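Local coordinates for class D beta-lactamase (Fusobacterium nucleatum subsp. polymorphum, PDB 4IED), which probably hydrolyses beta-lactam antibiotics such as penicillins, opening the four-membered ring to give a substituted beta-amino acid and so conferring antibiotic resistance, at residues 64-69 with 128-133; 164-169 with 219-224. All blocks are in the same frame, centred on the assembly; numbering follows the deposited sequence.

Contact 1: 64-69 with 128-133; sequences TLIGLE and NKLNYG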
loop_
_atom_site.group_PDB
_atom_site.type_symbol
_atom_site.label_atom_id
_atom_site.label_comp_id
_atom_site.label_asym_id
_atom_site.label_seq_id
_atom_site.Cartn_x
_atom_site.Cartn_y
_atom_site.Cartn_z
ATOM N N THR A 64 0.533 4.093 -9.382
ATOM C CA THR A 64 0.251 3.329 -10.614
ATOM C C THR A 64 -1.122 3.717 -11.208
ATOM O O THR A 64 -1.229 3.983 -12.415
ATOM C CB THR A 64 0.153 1.830 -10.320
ATOM O OG1 THR A 64 1.389 1.373 -9.657
ATOM C CG2 THR A 64 -0.030 1.028 -11.610
ATOM N N LEU A 65 -2.136 3.870 -10.321
ATOM C CA LEU A 65 -3.502 4.190 -10.829
ATOM C C LEU A 65 -3.526 5.528 -11.486
ATOM O O LEU A 65 -4.078 5.702 -12.581
ATOM C CB LEU A 65 -4.447 4.117 -9.669
ATOM C CG LEU A 65 -5.887 4.308 -9.930
ATOM C CD1 LEU A 65 -6.494 3.302 -10.928
ATOM C CD2 LEU A 65 -6.737 4.395 -8.697
ATOM N N ILE A 66 -2.885 6.538 -10.887
ATOM C CA ILE A 66 -2.838 7.839 -11.493
ATOM C C ILE A 66 -2.039 7.842 -12.777
ATOM O O ILE A 66 -2.385 8.505 -13.771
ATOM C CB ILE A 66 -2.223 8.871 -10.524
ATOM C CG1 ILE A 66 -3.123 9.006 -9.270
ATOM C CG2 ILE A 66 -2.018 10.200 -11.141
ATOM C CD1 ILE A 66 -2.443 9.652 -8.062
ATOM N N GLY A 67 -0.950 7.097 -12.858
ATOM C CA GLY A 67 -0.212 6.974 -14.109
ATOM C C GLY A 67 -0.988 6.366 -15.253
ATOM O O GLY A 67 -0.914 6.844 -16.353
ATOM N N LEU A 68 -1.708 5.278 -14.926
ATOM C CA LEU A 68 -2.593 4.706 -15.950
ATOM C C LEU A 68 -3.650 5.668 -16.379
ATOM O O LEU A 68 -3.915 5.761 -17.597
ATOM C CB LEU A 68 -3.249 3.433 -15.411
ATOM C CG LEU A 68 -2.289 2.242 -15.129
ATOM C CD1 LEU A 68 -3.063 1.230 -14.296
ATOM C CD2 LEU A 68 -1.710 1.692 -16.448
ATOM N N GLU A 69 -4.257 6.384 -15.417
ATOM C CA GLU A 69 -5.395 7.257 -15.782
ATOM C C GLU A 69 -4.950 8.366 -16.750
ATOM O O GLU A 69 -5.698 8.796 -17.644
ATOM C CB GLU A 69 -6.022 7.832 -14.493
ATOM C CG GLU A 69 -7.412 8.379 -14.692
ATOM C CD GLU A 69 -8.543 7.336 -14.844
ATOM O OE1 GLU A 69 -8.311 6.162 -14.813
ATOM O OE2 GLU A 69 -9.639 7.856 -15.090
ATOM N N ASN A 128 -6.032 14.497 -5.298
ATOM C CA ASN A 128 -7.221 15.231 -4.911
ATOM C C ASN A 128 -8.469 14.435 -5.300
ATOM O O ASN A 128 -9.447 14.378 -4.523
ATOM C CB ASN A 128 -7.249 16.597 -5.566
ATOM C CG ASN A 128 -6.292 17.580 -4.899
ATOM O OD1 ASN A 128 -5.611 17.210 -3.949
ATOM N ND2 ASN A 128 -6.240 18.775 -5.356
ATOM N N LYS A 129 -8.408 13.755 -6.465
ATOM C CA LYS A 129 -9.515 12.881 -6.943
ATOM C C LYS A 129 -9.717 11.702 -5.981
ATOM O O LYS A 129 -10.869 11.289 -5.710
ATOM C CB LYS A 129 -9.250 12.432 -8.330
ATOM C CG LYS A 129 -9.556 13.479 -9.362
ATOM C CD LYS A 129 -8.778 13.115 -10.611
ATOM C CE LYS A 129 -9.374 11.923 -11.248
ATOM N NZ LYS A 129 -8.783 11.842 -12.617
ATOM N N LEU A 130 -8.610 11.137 -5.466
ATOM C CA LEU A 130 -8.630 10.119 -4.454
ATOM C C LEU A 130 -8.920 10.551 -3.046
ATOM O O LEU A 130 -9.111 9.736 -2.154
ATOM C CB LEU A 130 -7.275 9.370 -4.431
ATOM C CG LEU A 130 -6.929 8.524 -5.640
ATOM C CD1 LEU A 130 -5.452 8.281 -5.786
ATOM C CD2 LEU A 130 -7.753 7.236 -5.747
ATOM N N ASN A 131 -8.857 11.885 -2.807
ATOM C CA ASN A 131 -8.847 12.452 -1.498
ATOM C C ASN A 131 -7.819 11.705 -0.575
ATOM O O ASN A 131 -8.129 11.329 0.548
ATOM C CB ASN A 131 -10.198 12.412 -0.838
ATOM C CG ASN A 131 -10.250 13.278 0.396
ATOM O OD1 ASN A 131 -9.644 14.383 0.460
ATOM N ND2 ASN A 131 -10.992 12.820 1.380
ATOM N N TYR A 132 -6.606 11.499 -1.106
ATOM C CA TYR A 132 -5.560 10.627 -0.524
ATOM C C TYR A 132 -4.853 11.316 0.633
ATOM O O TYR A 132 -4.021 12.231 0.450
ATOM C CB TYR A 132 -4.516 10.233 -1.601
ATOM C CG TYR A 132 -3.514 9.198 -1.132
ATOM C CD1 TYR A 132 -2.427 9.546 -0.408
ATOM C CD2 TYR A 132 -3.660 7.826 -1.470
ATOM C CE1 TYR A 132 -1.555 8.568 0.037
ATOM C CE2 TYR A 132 -2.778 6.884 -1.035
ATOM C CZ TYR A 132 -1.701 7.234 -0.268
ATOM O OH TYR A 132 -0.781 6.301 0.103
ATOM N N GLY A 133 -5.118 10.859 1.861
ATOM C CA GLY A 133 -4.444 11.408 2.997
ATOM C C GLY A 133 -4.502 12.915 3.051
ATOM O O GLY A 133 -5.541 13.518 2.786
HETATM O O HOH W 1 -10.499 9.835 -13.475
#

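Contact 2: 164-169 with 219-224; sequences LSQSKL and DNIYSF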
loop_
_atom_site.group_PDB
_atom_site.type_symbol
_atom_site.label_atom_id
_atom_site.label_comp_id
_atom_site.label_asym_id
_atom_site.label_seq_id
_atom_site.Cartn_x
_atom_site.Cartn_y
_atom_site.Cartn_z
ATOM N N LEU A 164 -11.165 0.488 -4.070
ATOM C CA LEU A 164 -10.362 -0.069 -5.156
ATOM C C LEU A 164 -10.741 -1.529 -5.447
ATOM O O LEU A 164 -10.888 -1.930 -6.595
ATOM C CB LEU A 164 -8.846 -0.022 -4.797
ATOM C CG LEU A 164 -7.900 -0.590 -5.871
ATOM C CD1 LEU A 164 -8.063 0.037 -7.282
ATOM C CD2 LEU A 164 -6.453 -0.508 -5.423
ATOM N N SER A 165 -10.901 -2.326 -4.401
ATOM C CA SER A 165 -11.130 -3.790 -4.508
ATOM C C SER A 165 -12.471 -4.073 -5.254
ATOM O O SER A 165 -12.650 -5.099 -5.804
ATOM C CB SER A 165 -11.193 -4.429 -3.123
ATOM O OG SER A 165 -12.351 -4.045 -2.430
ATOM N N GLN A 166 -13.377 -3.090 -5.211
ATOM C CA GLN A 166 -14.683 -3.162 -5.913
ATOM C C GLN A 166 -14.761 -2.269 -7.173
ATOM O O GLN A 166 -15.862 -2.077 -7.744
ATOM C CB GLN A 166 -15.691 -2.684 -4.903
ATOM C CG GLN A 166 -15.817 -3.541 -3.636
ATOM C CD GLN A 166 -16.821 -2.928 -2.686
ATOM O OE1 GLN A 166 -16.550 -2.112 -1.782
ATOM N NE2 GLN A 166 -18.067 -3.189 -3.026
ATOM N N SER A 167 -13.613 -1.750 -7.601
ATOM C CA SER A 167 -13.561 -0.851 -8.777
ATOM C C SER A 167 -14.530 0.305 -8.591
ATOM O O SER A 167 -15.117 0.804 -9.546
ATOM C CB SER A 167 -13.784 -1.604 -10.095
ATOM O OG SER A 167 -12.658 -2.503 -10.270
ATOM N N LYS A 168 -14.596 0.852 -7.388
ATOM C CA LYS A 168 -15.525 1.956 -7.068
ATOM C C LYS A 168 -14.878 3.315 -6.941
ATOM O O LYS A 168 -15.533 4.307 -6.623
ATOM C CB LYS A 168 -16.313 1.643 -5.763
ATOM C CG LYS A 168 -17.426 0.634 -5.997
ATOM C CD LYS A 168 -18.099 0.364 -4.681
ATOM C CE LYS A 168 -19.234 -0.621 -4.926
ATOM N NZ LYS A 168 -20.403 -0.152 -5.669
ATOM N N LEU A 169 -13.624 3.406 -7.259
ATOM C CA LEU A 169 -12.953 4.706 -7.273
ATOM C C LEU A 169 -13.298 5.429 -8.593
ATOM O O LEU A 169 -13.675 4.789 -9.564
ATOM C CB LEU A 169 -11.434 4.572 -7.093
ATOM C CG LEU A 169 -10.973 4.005 -5.784
ATOM C CD1 LEU A 169 -9.479 3.670 -5.806
ATOM C CD2 LEU A 169 -11.232 5.058 -4.678
ATOM N N ASP A 219 -17.504 -14.661 -0.863
ATOM C CA ASP A 219 -18.598 -13.768 -0.557
ATOM C C ASP A 219 -18.289 -12.578 0.323
ATOM O O ASP A 219 -19.191 -11.903 0.784
ATOM C CB ASP A 219 -19.837 -14.437 -0.005
ATOM C CG ASP A 219 -19.612 -14.985 1.392
ATOM O OD1 ASP A 219 -18.421 -14.949 1.854
ATOM O OD2 ASP A 219 -20.543 -15.441 2.025
ATOM N N ASN A 220 -17.016 -12.229 0.464
ATOM C CA ASN A 220 -16.635 -11.075 1.220
ATOM C C ASN A 220 -15.306 -10.491 0.732
ATOM O O ASN A 220 -14.607 -11.057 -0.110
ATOM C CB ASN A 220 -16.517 -11.487 2.706
ATOM C CG ASN A 220 -16.743 -10.348 3.677
ATOM O OD1 ASN A 220 -16.806 -9.186 3.282
ATOM N ND2 ASN A 220 -16.931 -10.701 4.987
ATOM N N ILE A 221 -15.045 -9.276 1.197
ATOM C CA ILE A 221 -13.748 -8.566 0.955
ATOM C C ILE A 221 -13.349 -7.937 2.259
ATOM O O ILE A 221 -14.100 -7.199 2.864
ATOM C CB ILE A 221 -13.827 -7.430 -0.084
ATOM C CG1 ILE A 221 -14.402 -7.970 -1.382
ATOM C CG2 ILE A 221 -12.475 -6.828 -0.288
ATOM C CD1 ILE A 221 -14.662 -6.943 -2.455
ATOM N N TYR A 222 -12.109 -8.274 2.706
ATOM C CA TYR A 222 -11.514 -7.738 3.937
ATOM C C TYR A 222 -10.407 -6.822 3.558
ATOM O O TYR A 222 -9.383 -7.277 3.060
ATOM C CB TYR A 222 -10.990 -8.876 4.832
ATOM C CG TYR A 222 -12.001 -9.936 5.158
ATOM C CD1 TYR A 222 -12.189 -10.990 4.254
ATOM C CD2 TYR A 222 -12.717 -9.944 6.366
ATOM C CE1 TYR A 222 -13.079 -12.011 4.479
ATOM C CE2 TYR A 222 -13.691 -10.946 6.524
ATOM C CZ TYR A 222 -13.853 -11.958 5.603
ATOM O OH TYR A 222 -14.834 -13.000 5.785
ATOM N N SER A 223 -10.603 -5.506 3.755
ATOM C CA SER A 223 -9.558 -4.555 3.398
ATOM C C SER A 223 -8.772 -4.256 4.681
ATOM O O SER A 223 -9.332 -4.211 5.779
ATOM C CB SER A 223 -10.162 -3.272 2.912
ATOM O OG SER A 223 -10.776 -3.519 1.622
ATOM N N PHE A 224 -7.472 -4.107 4.560
ATOM C CA PHE A 224 -6.641 -4.009 5.779
ATOM C C PHE A 224 -5.472 -3.074 5.552
ATOM O O PHE A 224 -4.979 -2.770 4.493
ATOM C CB PHE A 224 -6.095 -5.369 6.198
ATOM C CG PHE A 224 -5.079 -5.950 5.224
ATOM C CD1 PHE A 224 -3.703 -5.624 5.319
ATOM C CD2 PHE A 224 -5.488 -6.853 4.259
ATOM C CE1 PHE A 224 -2.797 -6.138 4.445
ATOM C CE2 PHE A 224 -4.553 -7.373 3.380
ATOM C CZ PHE A 224 -3.227 -6.992 3.470
#

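Contact 1: 64-69 with 128-133
Leu130, in the last turn of helix 108-130, meets helix 62-69 through its two methyl groups, one for each of two neighbouring residues. Leu130 CD1 lies 4.0 Å from Ile66 CD1, and Leu130 CD2 lies 4.2 Å from Leu65 CD2. The branched end of a leucine suits this place, because one side chain can reach two partners on the opposing helix. Ile66 does not aim its CB at the other segment; with CG1 beside the backbone N and anti to the carbonyl carbon (chi1 -63°), the chain then runs outward (chi2 162°) and brings its terminal methyl up to Leu130. These touches are van der Waals contacts between buried groups, and the CA atoms of Ile66 and Leu130 remain 9.4 Å apart. Phe171 also packs on Leu130, while Leu118 of helix 108-130 packs on Ile66.

The polar part lies at the margin, where Lys129 and Glu69 carry opposite charges but are joined through water. Lys129 NZ donates to the water at 2.8 Å, and the water donates to Glu69 OE2 at 2.7 Å; Lys129 NZ and Glu69 OE2 themselves are 4.8 Å apart. A long, flexible lysine fits this exposed edge, its ammonium end, Lys129 NZ, coming within 4.3 Å of Glu69 CG. The other carboxylate oxygen, OE1, accepts from Asn175 ND2 and from Lys172 N, so both oxygens of Glu69 are engaged and the group's rotation is restrained.

Past Leu130 the chain turns at Asn131, whose positive phi (47°) suits the Schellman motif ending helix 108-130. The contact thus joins two helices of the largely helical part of the class D beta-lactamase fold, one of them following the carboxylated lysine at position 60.

Contact 2: 164-169 with 219-224
The junction between a helix end and the central antiparallel sheet of the beta-lactamase fold is made here, where Ser165 at the end of helix 154-165 and Gln166 just after it meet Ile221 at the start of strand 221-229. Ile221 supplies both of its methyls, the branch CG2 and the terminal CD1. Ile221 CG2 comes within 3.5 Å of Ser165 OG. Ile221 CD1 lies 3.7 Å from Ser165 OG and 3.8 Å from Gln166 CG. The contact is apolar on the strand side, and the beta-branched isoleucine suits it: CG2 is anti to the backbone N and CG1 beside it (chi1 -55°), which sets both methyls against Ser165 and lets CD1 reach on to Gln166.

Ser165 is small enough to let the strand residue come close. Its OG does not depend on the strand for a polar partner, since it bonds back to Asn162 O within its own helix; chi1 of 69° places it between the backbone N and the carbonyl carbon. That helix ends in a Schellman motif, with Ser167 at positive phi (54°), Lys168 N bonded to Leu163 O and Ser167 N to Leu164 O, so the chain turns away from the sheet directly after Gln166. The extended side chain of Gln166 uses its aliphatic CG, crossing Ile221 at a slant.

Ser223, two residues further along the strand, also directs its CB toward the helix, but Ser223 OG stays 4.4 Å from Ser165 OG, a marginal approach. Trp214 of the adjacent strand 208-216 packs against Ser165, Ile221 and Ser223, and a bound magnesium ion lies about 5 Å from the side chain of Ile221.

Contact 1 closes before contact 2 opens along the chain, and their centres lie 16 Å apart. Helix 108-130 of contact 1 and helix 154-165 of contact 2 are consecutive helices. The two contacts also touch directly: Leu169, just past the second helix, sets its CD1 4.0 Å from both Leu130 CD2 and Leu65 CD2. Contact 1 lies among helices, whereas contact 2 fastens one end of that helical part to strand 221-229 in the antiparallel sheet. Leu169 thus meets contact 1 while Ser165 and Gln166, a few residues earlier, meet the strand, so the end of helix 154-165 faces both, all within one transpeptidase-like domain.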